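Local coordinates for protein cellobiose 2-epimerase (Ruminococcus albus, PDB 3VW5) that catalyses the reversible epimerization of cellobiose to 4-O-beta-D-glucopyranosyl-D-mannose, acting on an unmodified sugar, at residues S4-E9 against M380-R385; A60-G65 against Y122-G127; Y150-A155 against A202-F207; A223-F228 against F232-D237. The protein carries 2 engineered substitutions. All coordinates share one frame; numbering follows the deposited sequence.

Interaction 1 of 4, residues S4-E9 against M380-R385; sequences SEIRQE and MEVITR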
loop_
_atom_site.group_PDB
_atom_site.type_symbol
_atom_site.label_atom_id
_atom_site.label_comp_id
_atom_site.label_asym_id
_atom_site.label_seq_id
_atom_site.Cartn_x
_atom_site.Cartn_y
_atom_site.Cartn_z
ATOM N N SER A 4 6.797 3.194 -21.826
ATOM C CA SER A 4 5.743 3.666 -22.710
ATOM C C SER A 4 4.474 2.825 -22.550
ATOM O O SER A 4 3.350 3.356 -22.532
ATOM C CB SER A 4 6.233 3.659 -24.161
ATOM O OG SER A 4 5.262 3.101 -25.026
ATOM N N GLU A 5 4.662 1.515 -22.415
ATOM C CA GLU A 5 3.539 0.587 -22.254
ATOM C C GLU A 5 2.819 0.802 -20.928
ATOM O O GLU A 5 1.581 0.855 -20.870
ATOM C CB GLU A 5 4.018 -0.866 -22.352
ATOM C CG GLU A 5 4.700 -1.210 -23.675
ATOM C CD GLU A 5 5.374 -2.573 -23.660
ATOM O OE1 GLU A 5 5.286 -3.269 -22.622
ATOM O OE2 GLU A 5 6.000 -2.946 -24.684
ATOM N N ILE A 6 3.605 0.941 -19.866
ATOM C CA ILE A 6 3.040 1.108 -18.540
ATOM C C ILE A 6 2.285 2.429 -18.435
ATOM O O ILE A 6 1.193 2.481 -17.859
ATOM C CB ILE A 6 4.118 0.951 -17.451
ATOM C CG1 ILE A 6 4.381 -0.535 -17.206
ATOM C CG2 ILE A 6 3.698 1.631 -16.167
ATOM C CD1 ILE A 6 5.645 -0.811 -16.444
ATOM N N ARG A 7 2.849 3.480 -19.025
ATOM C CA ARG A 7 2.213 4.793 -19.030
ATOM C C ARG A 7 0.854 4.704 -19.716
ATOM O O ARG A 7 -0.110 5.367 -19.318
ATOM C CB ARG A 7 3.106 5.826 -19.729
ATOM C CG ARG A 7 2.634 7.274 -19.589
ATOM C CD ARG A 7 3.561 8.254 -20.310
ATOM N NE ARG A 7 4.070 9.335 -19.452
ATOM C CZ ARG A 7 3.394 10.452 -19.173
ATOM N NH1 ARG A 7 2.165 10.622 -19.668
ATOM N NH2 ARG A 7 3.937 11.399 -18.396
ATOM N N GLN A 8 0.784 3.856 -20.742
ATOM C CA GLN A 8 -0.455 3.620 -21.481
ATOM C C GLN A 8 -1.489 2.879 -20.641
ATOM O O GLN A 8 -2.694 3.202 -20.662
ATOM C CB GLN A 8 -0.160 2.803 -22.726
ATOM C CG GLN A 8 -0.238 3.592 -24.001
ATOM C CD GLN A 8 -0.983 2.837 -25.081
ATOM O OE1 GLN A 8 -2.049 2.273 -24.827
ATOM N NE2 GLN A 8 -0.418 2.805 -26.286
ATOM N N GLU A 9 -1.005 1.874 -19.912
ATOM C CA GLU A 9 -1.859 1.098 -19.021
ATOM C C GLU A 9 -2.467 2.005 -17.947
ATOM O O GLU A 9 -3.650 1.901 -17.619
ATOM C CB GLU A 9 -1.073 -0.062 -18.398
ATOM C CG GLU A 9 -1.884 -0.897 -17.418
ATOM C CD GLU A 9 -3.118 -1.503 -18.053
ATOM O OE1 GLU A 9 -4.093 -1.783 -17.320
ATOM O OE2 GLU A 9 -3.111 -1.695 -19.287
ATOM N N MET A 380 3.126 4.973 -11.968
ATOM C CA MET A 380 3.732 6.265 -11.670
ATOM C C MET A 380 5.190 6.170 -11.269
ATOM O O MET A 380 5.996 7.015 -11.667
ATOM C CB MET A 380 2.924 7.005 -10.616
ATOM C CG MET A 380 1.499 7.179 -11.065
ATOM S SD MET A 380 0.451 8.092 -9.943
ATOM C CE MET A 380 -0.842 6.889 -9.600
ATOM N N GLU A 381 5.547 5.149 -10.502
ATOM C CA GLU A 381 6.922 5.024 -10.045
ATOM C C GLU A 381 7.848 4.720 -11.209
ATOM O O GLU A 381 9.004 5.149 -11.225
ATOM C CB GLU A 381 7.045 3.947 -8.964
ATOM C CG GLU A 381 6.698 4.411 -7.551
ATOM C CD GLU A 381 7.771 5.308 -6.909
ATOM O OE1 GLU A 381 8.980 5.165 -7.245
ATOM O OE2 GLU A 381 7.394 6.152 -6.053
ATOM N N VAL A 382 7.329 3.972 -12.180
ATOM C CA VAL A 382 8.106 3.527 -13.333
ATOM C C VAL A 382 8.354 4.724 -14.218
ATOM O O VAL A 382 9.487 4.989 -14.645
ATOM C CB VAL A 382 7.356 2.453 -14.146
ATOM C CG1 VAL A 382 7.966 2.316 -15.541
ATOM C CG2 VAL A 382 7.362 1.109 -13.414
ATOM N N ILE A 383 7.268 5.446 -14.475
ATOM C CA ILE A 383 7.310 6.675 -15.236
ATOM C C ILE A 383 8.338 7.622 -14.627
ATOM O O ILE A 383 9.225 8.133 -15.313
ATOM C CB ILE A 383 5.923 7.355 -15.247
ATOM C CG1 ILE A 383 5.005 6.652 -16.248
ATOM C CG2 ILE A 383 6.060 8.838 -15.563
ATOM C CD1 ILE A 383 3.581 7.112 -16.189
ATOM N N THR A 384 8.223 7.820 -13.322
ATOM C CA THR A 384 8.995 8.829 -12.610
ATOM C C THR A 384 10.488 8.515 -12.491
ATOM O O THR A 384 11.311 9.426 -12.476
ATOM C CB THR A 384 8.393 9.044 -11.211
ATOM O OG1 THR A 384 7.462 10.134 -11.262
ATOM C CG2 THR A 384 9.472 9.339 -10.193
ATOM N N ARG A 385 10.837 7.232 -12.405
ATOM C CA ARG A 385 12.235 6.828 -12.281
ATOM C C ARG A 385 12.941 6.823 -13.633
ATOM O O ARG A 385 14.166 6.779 -13.715
ATOM C CB ARG A 385 12.327 5.436 -11.650
ATOM C CG ARG A 385 11.835 5.379 -10.225
ATOM C CD ARG A 385 11.816 3.968 -9.718
ATOM N NE ARG A 385 11.152 3.896 -8.423
ATOM C CZ ARG A 385 11.769 3.628 -7.276
ATOM N NH1 ARG A 385 13.079 3.387 -7.254
ATOM N NH2 ARG A 385 11.069 3.589 -6.149
#
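I383 lays its CD1 methyl across the aliphatic part of R7. The contact joins helix 2-19 to helix 373-385, where the first and last helices of the (alpha/alpha)6 barrel meet, probably helping to close its ring. Their residues lie more than 370 positions apart in sequence. The two backbones come nearest at R7 and I383, where CA and CA are 6.6 Å apart.

CD1 of I383 sits 3.5 Å from CG of R7 and 3.8 Å from CB of R7. The two side chains cross at about a right angle. R7 has CG anti to its backbone N (chi1 -171°), and its first methylenes run out straight over the isoleucine methyl. The chain bends only at chi3, near the guanidinium, and R7 goes on to touch L64 of helix 47-64.

Replacing I383 by alanine would probably open a gap under the methylenes of R7 and let the arginine chain move more freely.

One residue back on each helix, I6 meets V382 in a second, more buried layer. V382 also packs on V310 and I314 of helix 303-318, while I6 touches W333 of helix 323-340. The contact between the two segments is apolar. The charged groups of E381 and R385 pair within their own helix, where NE of R385 lies 2.8 Å from OE1 of E381, and OE2 of E381 has a second partner in R253. In the buried layer, CD1 of I6 faces both methyls of V382, and each of CG1 and CG2 of V382 is 4.0 Å from it.

Interaction 2 of 4, residues A60-G65 against Y122-G127; sequences AYMTLG and YYRASG
The last turns of helices 47-64 and 109-126 run in broadly the same direction, with axes 9.7 Å apart at closest approach and crossing at 42°. The backbones are nearest at M62 and A125, whose CA atoms are 6.2 Å apart.

M62 carries most of the contact. Its CG lies 4.1 Å from CB of A125. Its sulfur then passes over the backbone of the other helix, with SD 3.5 Å from O of R124. A bend at chi3 (-73°) turns the methyl back toward the arginine, and CE reaches one face of the R124 guanidinium, 3.8 Å from NH1.

These are neighbouring helices of the (alpha/alpha)6 barrel, in contact at their C-terminal ends, near the surface. The loops that follow them lead into helices 67-84 and 129-145.

R124 crosses M62 at about a right angle. Its charge is met by E191 of helix 179-196 in a salt bridge through NH1, so the methionine covers a guanidinium that is already paired. Y61 adds a smaller contact: its ring edge points at the other helix end, with CE2 3.7 Å from O of A125. Y61 also touches L69 and L70 of helix 67-84.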
loop_
_atom_site.group_PDB
_atom_site.type_symbol
_atom_site.label_atom_id
_atom_site.label_comp_id
_atom_site.label_asym_id
_atom_site.label_seq_id
_atom_site.Cartn_x
_atom_site.Cartn_y
_atom_site.Cartn_z
ATOM N N ALA A 60 -1.700 10.812 -9.391
ATOM C CA ALA A 60 -1.880 10.751 -10.834
ATOM C C ALA A 60 -1.902 12.182 -11.363
ATOM O O ALA A 60 -1.358 12.491 -12.434
ATOM C CB ALA A 60 -3.177 10.038 -11.183
ATOM N N TYR A 61 -2.531 13.061 -10.596
ATOM C CA TYR A 61 -2.575 14.452 -10.989
ATOM C C TYR A 61 -1.165 15.063 -10.981
ATOM O O TYR A 61 -0.766 15.758 -11.927
ATOM C CB TYR A 61 -3.538 15.228 -10.098
ATOM C CG TYR A 61 -3.461 16.715 -10.304
ATOM C CD1 TYR A 61 -3.961 17.303 -11.463
ATOM C CD2 TYR A 61 -2.882 17.537 -9.339
ATOM C CE1 TYR A 61 -3.890 18.661 -11.652
ATOM C CE2 TYR A 61 -2.811 18.896 -9.518
ATOM C CZ TYR A 61 -3.315 19.457 -10.679
ATOM O OH TYR A 61 -3.234 20.819 -10.866
ATOM N N MET A 62 -0.400 14.784 -9.930
ATOM C CA MET A 62 0.959 15.307 -9.841
ATOM C C MET A 62 1.898 14.703 -10.893
ATOM O O MET A 62 3.010 15.181 -11.083
ATOM C CB MET A 62 1.541 15.091 -8.440
ATOM C CG MET A 62 0.939 15.970 -7.345
ATOM S SD MET A 62 1.852 15.890 -5.766
ATOM C CE MET A 62 1.418 14.254 -5.156
ATOM N N THR A 63 1.466 13.654 -11.581
ATOM C CA THR A 63 2.367 12.973 -12.504
ATOM C C THR A 63 2.041 13.303 -13.963
ATOM O O THR A 63 2.934 13.511 -14.790
ATOM C CB THR A 63 2.340 11.446 -12.264
ATOM O OG1 THR A 63 2.758 11.182 -10.922
ATOM C CG2 THR A 63 3.264 10.715 -13.230
ATOM N N LEU A 64 0.752 13.383 -14.253
ATOM C CA LEU A 64 0.279 13.540 -15.615
ATOM C C LEU A 64 -0.385 14.900 -15.823
ATOM O O LEU A 64 -0.496 15.385 -16.956
ATOM C CB LEU A 64 -0.726 12.433 -15.916
ATOM C CG LEU A 64 -0.280 11.037 -15.497
ATOM C CD1 LEU A 64 -1.415 10.083 -15.694
ATOM C CD2 LEU A 64 0.941 10.597 -16.278
ATOM N N GLY A 65 -0.824 15.512 -14.725
ATOM C CA GLY A 65 -1.641 16.703 -14.809
ATOM C C GLY A 65 -3.033 16.326 -15.283
ATOM O O GLY A 65 -3.313 15.156 -15.546
ATOM N N TYR A 122 -2.583 14.652 -0.935
ATOM C CA TYR A 122 -3.587 15.547 -1.479
ATOM C C TYR A 122 -3.159 16.976 -1.230
ATOM O O TYR A 122 -3.336 17.840 -2.093
ATOM C CB TYR A 122 -4.953 15.292 -0.860
ATOM C CG TYR A 122 -6.004 16.253 -1.347
ATOM C CD1 TYR A 122 -6.411 16.248 -2.671
ATOM C CD2 TYR A 122 -6.596 17.166 -0.475
ATOM C CE1 TYR A 122 -7.375 17.121 -3.113
ATOM C CE2 TYR A 122 -7.558 18.044 -0.905
ATOM C CZ TYR A 122 -7.944 18.025 -2.231
ATOM O OH TYR A 122 -8.901 18.918 -2.665
ATOM N N TYR A 123 -2.570 17.219 -0.059
ATOM C CA TYR A 123 -1.961 18.515 0.225
ATOM C C TYR A 123 -0.848 18.843 -0.781
ATOM O O TYR A 123 -0.849 19.920 -1.373
ATOM C CB TYR A 123 -1.448 18.589 1.672
ATOM C CG TYR A 123 -0.558 19.785 1.957
ATOM C CD1 TYR A 123 -1.078 21.090 1.952
ATOM C CD2 TYR A 123 0.797 19.613 2.224
ATOM C CE1 TYR A 123 -0.273 22.174 2.202
ATOM C CE2 TYR A 123 1.608 20.680 2.473
ATOM C CZ TYR A 123 1.073 21.964 2.464
ATOM O OH TYR A 123 1.899 23.031 2.723
ATOM N N ARG A 124 0.095 17.925 -0.986
ATOM C CA ARG A 124 1.152 18.163 -1.970
ATOM C C ARG A 124 0.546 18.415 -3.339
ATOM O O ARG A 124 1.173 18.986 -4.222
ATOM C CB ARG A 124 2.112 16.980 -2.051
ATOM C CG ARG A 124 2.917 16.760 -0.794
ATOM C CD ARG A 124 3.906 15.623 -0.976
ATOM N NE ARG A 124 4.810 15.851 -2.097
ATOM C CZ ARG A 124 5.094 14.951 -3.037
ATOM N NH1 ARG A 124 4.529 13.738 -3.014
ATOM N NH2 ARG A 124 5.946 15.270 -4.009
ATOM N N ALA A 125 -0.687 17.971 -3.510
ATOM C CA ALA A 125 -1.332 18.062 -4.800
ATOM C C ALA A 125 -2.067 19.386 -4.990
ATOM O O ALA A 125 -2.007 19.957 -6.071
ATOM C CB ALA A 125 -2.289 16.885 -5.005
ATOM N N SER A 126 -2.736 19.876 -3.941
ATOM C CA SER A 126 -3.826 20.833 -4.115
ATOM C C SER A 126 -3.602 22.347 -3.856
ATOM O O SER A 126 -4.327 23.163 -4.446
ATOM C CB SER A 126 -5.086 20.341 -3.412
ATOM O OG SER A 126 -4.786 20.006 -2.066
ATOM N N GLY A 127 -2.711 22.771 -2.965
ATOM C CA GLY A 127 -2.392 22.099 -1.741
ATOM C C GLY A 127 -3.232 22.817 -0.700
ATOM O O GLY A 127 -2.828 23.835 -0.148
#

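Interaction 3 of 4, residues Y150-A155 against A202-F207; sequences YGYREA and ADRLKF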
loop_
_atom_site.group_PDB
_atom_site.type_symbol
_atom_site.label_atom_id
_atom_site.label_comp_id
_atom_site.label_asym_id
_atom_site.label_seq_id
_atom_site.Cartn_x
_atom_site.Cartn_y
_atom_site.Cartn_z
ATOM N N TYR A 150 6.617 -0.705 23.953
ATOM C CA TYR A 150 7.373 -1.617 23.107
ATOM C C TYR A 150 6.848 -1.554 21.677
ATOM O O TYR A 150 6.908 -2.538 20.946
ATOM C CB TYR A 150 7.316 -3.050 23.665
ATOM C CG TYR A 150 8.450 -3.971 23.225
ATOM C CD1 TYR A 150 9.431 -3.545 22.329
ATOM C CD2 TYR A 150 8.534 -5.279 23.711
ATOM C CE1 TYR A 150 10.457 -4.388 21.929
ATOM C CE2 TYR A 150 9.558 -6.130 23.316
ATOM C CZ TYR A 150 10.518 -5.676 22.424
ATOM O OH TYR A 150 11.538 -6.521 22.035
ATOM N N GLY A 151 6.337 -0.389 21.290
ATOM C CA GLY A 151 5.914 -0.145 19.924
ATOM C C GLY A 151 4.422 0.080 19.737
ATOM O O GLY A 151 3.652 0.105 20.693
ATOM N N TYR A 152 4.010 0.234 18.485
ATOM C CA TYR A 152 2.615 0.476 18.161
ATOM C C TYR A 152 1.752 -0.769 18.328
ATOM O O TYR A 152 2.160 -1.870 17.953
ATOM C CB TYR A 152 2.500 0.992 16.718
ATOM C CG TYR A 152 3.202 2.309 16.491
ATOM C CD1 TYR A 152 2.546 3.519 16.735
ATOM C CD2 TYR A 152 4.524 2.354 16.057
ATOM C CE1 TYR A 152 3.187 4.734 16.549
ATOM C CE2 TYR A 152 5.174 3.576 15.864
ATOM C CZ TYR A 152 4.494 4.755 16.115
ATOM O OH TYR A 152 5.109 5.964 15.929
ATOM N N ARG A 153 0.556 -0.590 18.888
ATOM C CA ARG A 153 -0.479 -1.622 18.865
ATOM C C ARG A 153 -1.457 -1.338 17.733
ATOM O O ARG A 153 -1.600 -0.199 17.312
ATOM C CB ARG A 153 -1.202 -1.677 20.202
ATOM C CG ARG A 153 -0.352 -2.274 21.281
ATOM C CD ARG A 153 -1.136 -2.444 22.545
ATOM N NE ARG A 153 -0.305 -3.018 23.597
ATOM C CZ ARG A 153 -0.747 -3.314 24.815
ATOM N NH1 ARG A 153 -2.025 -3.096 25.130
ATOM N NH2 ARG A 153 0.081 -3.834 25.713
ATOM N N GLU A 154 -2.153 -2.361 17.254
ATOM C CA GLU A 154 -2.801 -2.265 15.941
ATOM C C GLU A 154 -4.331 -2.172 15.852
ATOM O O GLU A 154 -4.846 -1.510 14.956
ATOM C CB GLU A 154 -2.279 -3.388 15.047
ATOM C CG GLU A 154 -0.763 -3.421 15.055
ATOM C CD GLU A 154 -0.179 -4.170 13.888
ATOM O OE1 GLU A 154 1.072 -4.183 13.770
ATOM O OE2 GLU A 154 -0.963 -4.742 13.087
ATOM N N ALA A 155 -5.057 -2.808 16.761
ATOM C CA ALA A 155 -6.506 -2.869 16.618
ATOM C C ALA A 155 -7.258 -2.479 17.882
ATOM O O ALA A 155 -6.977 -2.985 18.960
ATOM C CB ALA A 155 -6.943 -4.263 16.141
ATOM N N ALA A 202 9.703 13.075 11.605
ATOM C CA ALA A 202 10.918 12.327 11.288
ATOM C C ALA A 202 11.421 11.492 12.464
ATOM O O ALA A 202 11.926 10.389 12.273
ATOM C CB ALA A 202 12.010 13.236 10.762
ATOM N N ASP A 203 11.278 11.988 13.684
ATOM C CA ASP A 203 11.673 11.184 14.838
ATOM C C ASP A 203 10.941 9.850 14.881
ATOM O O ASP A 203 11.577 8.802 14.984
ATOM C CB ASP A 203 11.490 11.943 16.155
ATOM C CG ASP A 203 12.605 12.939 16.404
ATOM O OD1 ASP A 203 13.728 12.702 15.886
ATOM O OD2 ASP A 203 12.349 13.959 17.100
ATOM N N ARG A 204 9.616 9.884 14.783
ATOM C CA ARG A 204 8.842 8.655 14.814
ATOM C C ARG A 204 9.218 7.751 13.630
ATOM O O ARG A 204 9.426 6.537 13.806
ATOM C CB ARG A 204 7.347 8.962 14.821
ATOM C CG ARG A 204 6.935 9.980 15.872
ATOM C CD ARG A 204 7.455 9.595 17.232
ATOM N NE ARG A 204 6.989 8.277 17.644
ATOM C CZ ARG A 204 7.781 7.321 18.122
ATOM N NH1 ARG A 204 9.084 7.538 18.249
ATOM N NH2 ARG A 204 7.267 6.147 18.469
ATOM N N LEU A 205 9.328 8.351 12.442
ATOM C CA LEU A 205 9.785 7.659 11.240
ATOM C C LEU A 205 11.076 6.890 11.493
ATOM O O LEU A 205 11.199 5.732 11.077
ATOM C CB LEU A 205 10.039 8.649 10.096
ATOM C CG LEU A 205 9.664 8.303 8.639
ATOM C CD1 LEU A 205 10.615 8.973 7.681
ATOM C CD2 LEU A 205 9.592 6.801 8.320
ATOM N N LYS A 206 12.052 7.529 12.142
ATOM C CA LYS A 206 13.339 6.874 12.345
ATOM C C LYS A 206 13.182 5.705 13.322
ATOM O O LYS A 206 13.833 4.658 13.186
ATOM C CB LYS A 206 14.415 7.863 12.797
ATOM C CG LYS A 206 14.977 8.744 11.680
ATOM C CD LYS A 206 15.716 9.962 12.244
ATOM C CE LYS A 206 16.282 10.855 11.130
ATOM N NZ LYS A 206 17.621 11.485 11.463
ATOM N N PHE A 207 12.289 5.871 14.287
ATOM C CA PHE A 207 12.005 4.789 15.202
ATOM C C PHE A 207 11.386 3.583 14.455
ATOM O O PHE A 207 11.735 2.421 14.719
ATOM C CB PHE A 207 11.108 5.273 16.328
ATOM C CG PHE A 207 10.427 4.164 17.077
ATOM C CD1 PHE A 207 9.129 3.799 16.763
ATOM C CD2 PHE A 207 11.084 3.487 18.092
ATOM C CE1 PHE A 207 8.488 2.778 17.449
ATOM C CE2 PHE A 207 10.454 2.464 18.784
ATOM C CZ PHE A 207 9.149 2.107 18.456
#
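Y152 has CG anti to its carbonyl carbon (chi1 -62°), which sends the ring out from strand 151-156 toward helix 199-216. F207 has CG anti to its backbone N (chi1 162°) and reaches back the opposite way. The two side chains slide past each other. CE2 of Y152 comes to the edge of the phenylalanine ring, in its plane, and lies 3.8 Å from CE1 of F207.

The same ring edge meets the backbone of G151, where CZ of F207 is 4.2 Å from CA of G151. The positive phi of G151 (114°) would press a side chain against the preceding carbonyl oxygen.

R204 stands one turn before F207 and folds back to the hydroxyl end of the tyrosine. Its guanidinium comes to the phenol, with NH2 of R204 3.3 Å from OH of Y152. The planes of ring and guanidinium are 34° apart.

The contact packs strand 151-156, part of an antiparallel sheet, against helix 199-216 of the (alpha/alpha)6 barrel. E143 of helix 129-145 ties the polar ends together: it forms a salt bridge with NE of R204 and a hydrogen bond with OH of Y152. Q208 also bonds this OH. The buried phenol oxygen is therefore satisfied by outside partners, and the carboxylate of E143 probably balances the arginine charge beside it.

Interaction 4 of 4, residues A223-F228 against F232-D237; sequences ALKVFF and FNLVGD
F228 and F232 form an edge-to-face pair, with the edge of F232 turned to the face of F228. Their planes are 64° apart and their centroids 5.1 Å apart. CD1 of F232 lies over the F228 ring, toward its rim, 3.7 Å from CG of F228. F232 also meets Y150 edge to face, so three aromatic rings follow one another here. F228 packs on V216 of helix 199-216 as well.

The two segments flank a short turn after strand 223-228, whose sheet lies at one end of the (alpha/alpha)6 barrel. The returning chain makes a single beta bridge, F228 with L234, and runs at a steep angle to the strand. N of V235 gives a hydrogen bond of 3.0 Å to O of F227. CA of F228 adds a C-H...O contact to O of N233, at 3.2 Å.

L234 has CG anti to its backbone N (chi1 -160°), and its methyls swing back across the lysine chain. CD1 of L234 is 3.7 Å from CB of K225, and the two side chains cross at about a right angle. On the other side of the bridge, V235 faces F227, with CB of V235 4.2 Å from CB of F227.

Shortening F228 to alanine would probably leave the edge of F232 without its aromatic face and open a gap beside V216.

The ammonium of K225 is hydrogen-bonded to O of I215 and OG1 of T218. Its methylenes can therefore pack on L234 while the charge is held by polar groups at the end of helix 199-216 and in the strand 217-218 that follows.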
loop_
_atom_site.group_PDB
_atom_site.type_symbol
_atom_site.label_atom_id
_atom_site.label_comp_id
_atom_site.label_asym_id
_atom_site.label_seq_id
_atom_site.Cartn_x
_atom_site.Cartn_y
_atom_site.Cartn_z
ATOM N N ALA A 223 15.061 -12.379 5.238
ATOM C CA ALA A 223 13.603 -12.278 5.240
ATOM C C ALA A 223 13.107 -11.227 6.239
ATOM O O ALA A 223 13.832 -10.833 7.155
ATOM C CB ALA A 223 12.985 -13.613 5.558
ATOM N N LEU A 224 11.867 -10.781 6.053
ATOM C CA LEU A 224 11.179 -9.975 7.049
ATOM C C LEU A 224 10.203 -10.852 7.795
ATOM O O LEU A 224 9.443 -11.605 7.174
ATOM C CB LEU A 224 10.392 -8.858 6.374
ATOM C CG LEU A 224 11.216 -7.876 5.553
ATOM C CD1 LEU A 224 10.305 -6.845 4.922
ATOM C CD2 LEU A 224 12.257 -7.219 6.440
ATOM N N LYS A 225 10.208 -10.769 9.120
ATOM C CA LYS A 225 9.191 -11.467 9.892
ATOM C C LYS A 225 7.849 -10.753 9.690
ATOM O O LYS A 225 7.815 -9.557 9.376
ATOM C CB LYS A 225 9.577 -11.516 11.363
ATOM C CG LYS A 225 10.852 -12.281 11.640
ATOM C CD LYS A 225 11.308 -12.053 13.076
ATOM C CE LYS A 225 12.812 -12.245 13.232
ATOM N NZ LYS A 225 13.619 -11.144 12.610
ATOM N N VAL A 226 6.744 -11.466 9.884
ATOM C CA VAL A 226 5.431 -10.909 9.549
ATOM C C VAL A 226 4.557 -10.612 10.771
ATOM O O VAL A 226 4.013 -9.521 10.888
ATOM C CB VAL A 226 4.660 -11.813 8.551
ATOM C CG1 VAL A 226 3.301 -11.221 8.218
ATOM C CG2 VAL A 226 5.482 -12.039 7.284
ATOM N N PHE A 227 4.418 -11.586 11.665
ATOM C CA PHE A 227 3.512 -11.489 12.817
ATOM C C PHE A 227 4.242 -11.637 14.159
ATOM O O PHE A 227 5.172 -12.443 14.296
ATOM C CB PHE A 227 2.386 -12.527 12.724
ATOM C CG PHE A 227 1.505 -12.362 11.522
ATOM C CD1 PHE A 227 0.695 -11.237 11.387
ATOM C CD2 PHE A 227 1.470 -13.327 10.526
ATOM C CE1 PHE A 227 -0.130 -11.074 10.282
ATOM C CE2 PHE A 227 0.646 -13.174 9.416
ATOM C CZ PHE A 227 -0.157 -12.043 9.293
ATOM N N PHE A 228 3.808 -10.854 15.144
ATOM C CA PHE A 228 4.434 -10.861 16.463
ATOM C C PHE A 228 3.407 -10.796 17.581
ATOM O O PHE A 228 2.278 -10.357 17.381
ATOM C CB PHE A 228 5.411 -9.688 16.651
ATOM C CG PHE A 228 6.287 -9.418 15.472
ATOM C CD1 PHE A 228 7.596 -9.867 15.449
ATOM C CD2 PHE A 228 5.805 -8.678 14.387
ATOM C CE1 PHE A 228 8.410 -9.602 14.356
ATOM C CE2 PHE A 228 6.595 -8.421 13.303
ATOM C CZ PHE A 228 7.904 -8.874 13.283
ATOM N N PHE A 232 7.078 -8.676 20.844
ATOM C CA PHE A 232 7.797 -8.689 19.572
ATOM C C PHE A 232 8.517 -10.006 19.288
ATOM O O PHE A 232 9.577 -10.028 18.659
ATOM C CB PHE A 232 8.757 -7.508 19.465
ATOM C CG PHE A 232 8.231 -6.408 18.612
ATOM C CD1 PHE A 232 7.980 -6.634 17.271
ATOM C CD2 PHE A 232 7.955 -5.163 19.144
ATOM C CE1 PHE A 232 7.478 -5.623 16.465
ATOM C CE2 PHE A 232 7.453 -4.142 18.344
ATOM C CZ PHE A 232 7.214 -4.373 17.002
ATOM N N ASN A 233 7.933 -11.100 19.759
ATOM C CA ASN A 233 8.406 -12.409 19.380
ATOM C C ASN A 233 7.562 -12.973 18.248
ATOM O O ASN A 233 6.363 -12.704 18.147
ATOM C CB ASN A 233 8.424 -13.364 20.577
ATOM C CG ASN A 233 9.629 -13.167 21.465
ATOM O OD1 ASN A 233 10.680 -12.692 21.028
ATOM N ND2 ASN A 233 9.487 -13.541 22.728
ATOM N N LEU A 234 8.203 -13.771 17.409
ATOM C CA LEU A 234 7.575 -14.342 16.230
ATOM C C LEU A 234 6.367 -15.225 16.543
ATOM O O LEU A 234 6.382 -16.029 17.477
ATOM C CB LEU A 234 8.619 -15.136 15.456
ATOM C CG LEU A 234 8.435 -15.469 13.982
ATOM C CD1 LEU A 234 7.878 -14.300 13.179
ATOM C CD2 LEU A 234 9.805 -15.869 13.472
ATOM N N VAL A 235 5.318 -15.039 15.751
ATOM C CA VAL A 235 4.088 -15.819 15.816
ATOM C C VAL A 235 3.830 -16.373 14.421
ATOM O O VAL A 235 3.839 -15.618 13.450
ATOM C CB VAL A 235 2.892 -14.921 16.170
ATOM C CG1 VAL A 235 1.586 -15.538 15.650
ATOM C CG2 VAL A 235 2.839 -14.638 17.668
ATOM N N GLY A 236 3.603 -17.679 14.318
ATOM C CA GLY A 236 3.508 -18.331 13.024
ATOM C C GLY A 236 4.846 -18.324 12.301
ATOM O O GLY A 236 5.884 -17.963 12.871
ATOM N N ASP A 237 4.831 -18.712 11.033
ATOM C CA ASP A 237 6.056 -18.750 10.259
ATOM C C ASP A 237 5.752 -18.401 8.809
ATOM O O ASP A 237 5.691 -19.275 7.942
ATOM C CB ASP A 237 6.674 -20.140 10.352
ATOM C CG ASP A 237 7.966 -20.270 9.551
ATOM O OD1 ASP A 237 8.370 -21.432 9.312
ATOM O OD2 ASP A 237 8.559 -19.227 9.167
#

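Interactions 1 and 2 touch at one end of the barrel, with centres about 16 Å apart. Helix 47-64 links them: M380 SD is 3.5 Å from A60 N, and R7 NH1 is 3.6 Å from L64 CD2. Interactions 3 and 4, with centres about 17 Å apart, also touch, where Y150 packs against F232. Helix 199-216 serves both, offering R204 and F207 to the first and I215 to the second. The two pairs are well separated, and centres of interactions 1 and 4 are about 34 Å apart, on opposite sides of the chain's centre. Along the sequence, the closure of 4-9 on 380-385 encloses the other three.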